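Local structure of Polyphosphate:AMP phosphotransferase (Pseudomonas aeruginosa PAO1, 3CZP) at residues L265-Y270 with W410-K415. The protein uses inorganic polyphosphate as phosphate donor to convert AMP to ADP, and less efficiently GMP to GDP, with magnesium as cofactor. Sequence-based numbering, arbitrary orientation.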
loop_
_atom_site.group_PDB
_atom_site.type_symbol
_atom_site.label_atom_id
_atom_site.label_comp_id
_atom_site.label_asym_id
_atom_site.label_seq_id
_atom_site.Cartn_x
_atom_site.Cartn_y
_atom_site.Cartn_z
ATOM N N LEU A 265 -35.062 12.828 18.866
ATOM C CA LEU A 265 -35.503 11.800 17.902
ATOM C C LEU A 265 -36.731 11.052 18.365
ATOM O O LEU A 265 -36.898 10.779 19.556
ATOM C CB LEU A 265 -34.428 10.749 17.651
ATOM C CG LEU A 265 -33.237 11.250 16.860
ATOM C CD1 LEU A 265 -32.162 10.185 16.897
ATOM C CD2 LEU A 265 -33.705 11.544 15.453
ATOM N N ASP A 266 -37.550 10.685 17.394
ATOM C CA ASP A 266 -38.714 9.861 17.642
ATOM C C ASP A 266 -38.341 8.423 17.285
ATOM O O ASP A 266 -38.501 7.957 16.151
ATOM C CB ASP A 266 -39.891 10.379 16.837
ATOM C CG ASP A 266 -41.135 9.564 17.032
ATOM O OD1 ASP A 266 -41.071 8.538 17.759
ATOM O OD2 ASP A 266 -42.168 9.936 16.427
ATOM N N LEU A 267 -37.877 7.712 18.302
ATOM C CA LEU A 267 -37.407 6.347 18.138
ATOM C C LEU A 267 -38.557 5.344 18.164
ATOM O O LEU A 267 -38.321 4.136 18.124
ATOM C CB LEU A 267 -36.415 6.007 19.243
ATOM C CG LEU A 267 -35.132 6.813 19.379
ATOM C CD1 LEU A 267 -34.310 6.210 20.482
ATOM C CD2 LEU A 267 -34.350 6.836 18.075
ATOM N N GLY A 268 -39.792 5.855 18.245
ATOM C CA GLY A 268 -41.018 5.054 18.155
ATOM C C GLY A 268 -41.427 4.734 16.720
ATOM O O GLY A 268 -42.385 4.021 16.515
ATOM N N GLN A 269 -40.691 5.217 15.721
ATOM C CA GLN A 269 -41.085 4.976 14.314
ATOM C C GLN A 269 -40.752 3.573 13.793
ATOM O O GLN A 269 -39.766 2.968 14.219
ATOM C CB GLN A 269 -40.425 5.992 13.403
ATOM C CG GLN A 269 -40.815 7.424 13.676
ATOM C CD GLN A 269 -39.930 8.358 12.915
ATOM O OE1 GLN A 269 -40.279 8.801 11.825
ATOM N NE2 GLN A 269 -38.749 8.620 13.453
ATOM N N TYR A 270 -41.575 3.093 12.854
ATOM C CA TYR A 270 -41.423 1.755 12.271
ATOM C C TYR A 270 -42.110 1.553 10.900
ATOM O O TYR A 270 -42.833 2.406 10.419
ATOM C CB TYR A 270 -41.942 0.694 13.247
ATOM C CG TYR A 270 -43.433 0.713 13.469
ATOM C CD1 TYR A 270 -44.270 -0.174 12.791
ATOM C CD2 TYR A 270 -44.010 1.631 14.340
ATOM C CE1 TYR A 270 -45.642 -0.162 12.989
ATOM C CE2 TYR A 270 -45.399 1.661 14.539
ATOM C CZ TYR A 270 -46.200 0.749 13.870
ATOM O OH TYR A 270 -47.547 0.770 14.056
ATOM N N TRP A 410 -25.686 7.823 11.726
ATOM C CA TRP A 410 -25.631 7.459 13.106
ATOM C C TRP A 410 -26.889 6.697 13.375
ATOM O O TRP A 410 -27.967 7.267 13.353
ATOM C CB TRP A 410 -25.568 8.673 14.052
ATOM C CG TRP A 410 -25.652 8.218 15.446
ATOM C CD1 TRP A 410 -26.781 8.178 16.253
ATOM C CD2 TRP A 410 -24.605 7.594 16.205
ATOM N NE1 TRP A 410 -26.464 7.591 17.479
ATOM C CE2 TRP A 410 -25.149 7.230 17.474
ATOM C CE3 TRP A 410 -23.264 7.298 15.934
ATOM C CZ2 TRP A 410 -24.391 6.606 18.461
ATOM C CZ3 TRP A 410 -22.507 6.665 16.937
ATOM C CH2 TRP A 410 -23.065 6.323 18.167
ATOM N N LEU A 411 -26.748 5.400 13.598
ATOM C CA LEU A 411 -27.898 4.564 13.915
ATOM C C LEU A 411 -28.146 4.630 15.417
ATOM O O LEU A 411 -27.332 4.172 16.228
ATOM C CB LEU A 411 -27.726 3.108 13.446
ATOM C CG LEU A 411 -28.210 2.810 12.016
ATOM C CD1 LEU A 411 -27.527 3.660 10.978
ATOM C CD2 LEU A 411 -27.991 1.287 11.730
ATOM N N ALA A 412 -29.303 5.179 15.770
ATOM C CA ALA A 412 -29.642 5.435 17.165
ATOM C C ALA A 412 -30.654 4.397 17.663
ATOM O O ALA A 412 -31.662 4.143 17.010
ATOM C CB ALA A 412 -30.175 6.866 17.318
ATOM N N ILE A 413 -30.362 3.792 18.820
ATOM C CA ILE A 413 -31.318 2.940 19.509
ATOM C C ILE A 413 -31.337 3.369 20.974
ATOM O O ILE A 413 -30.398 4.062 21.425
ATOM C CB ILE A 413 -31.021 1.395 19.411
ATOM C CG1 ILE A 413 -29.716 1.004 20.080
ATOM C CG2 ILE A 413 -31.093 0.853 17.960
ATOM C CD1 ILE A 413 -29.326 -0.513 19.845
ATOM N N ASP A 414 -32.380 2.978 21.722
ATOM C CA ASP A 414 -32.400 3.285 23.159
ATOM C C ASP A 414 -31.777 2.151 23.971
ATOM O O ASP A 414 -31.423 1.092 23.408
ATOM C CB ASP A 414 -33.782 3.714 23.659
ATOM C CG ASP A 414 -34.858 2.675 23.413
ATOM O OD1 ASP A 414 -34.535 1.478 23.517
ATOM O OD2 ASP A 414 -36.026 3.074 23.123
ATOM N N LYS A 415 -31.578 2.403 25.268
ATOM C CA LYS A 415 -30.843 1.465 26.148
ATOM C C LYS A 415 -31.600 0.157 26.281
ATOM O O LYS A 415 -31.008 -0.919 26.381
ATOM C CB LYS A 415 -30.685 2.043 27.573
ATOM C CG LYS A 415 -29.947 3.365 27.710
ATOM C CD LYS A 415 -29.901 3.792 29.194
ATOM C CE LYS A 415 -29.731 5.297 29.405
ATOM N NZ LYS A 415 -29.860 5.621 30.890
#
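Leu265 and Leu267 pack on Ala412, and Leu267 continues to the backbone between Ile413 and Asp414, where strand 404-412 of the parallel sheet, ordered 2-3-1-4-5 as in P-loop kinases, gives way to helix 415-427. The case illustrates how a type I turn, Asp266 to Gln269, can present a leucine, Leu267, to a strand end through van der Waals contact, while Leu265 reaches it from just before the turn. Leu265 sets its CD1 against Ala412 CB at 3.9 Å. In Leu267, CG anti to the carbonyl carbon (chi1 -60°) heads for the strand end, and the methyls divide there: CD2 lies 4.0 Å from Ala412 O, while CD1 meets Asp414 N at 4.0 Å and passes alongside its CB. Asp414 is the N-cap of the helix; chi1 of 58° tucks its CG between N and the carbonyl carbon. OD1 accepts from Thr417 N and OD2 from Asn473 ND2, which should restrict the carboxylate's rotation. Leu267 also touches Asn473, and Leu265 touches Glu471 of strand 467-471. The turn is braced twice at Asp266: Gln269 NE2 donates to its carbonyl O, and in an Asx turn Gly268 N meets its OD1 on the anti side at 3.0 Å, 28° out of the carboxylate plane.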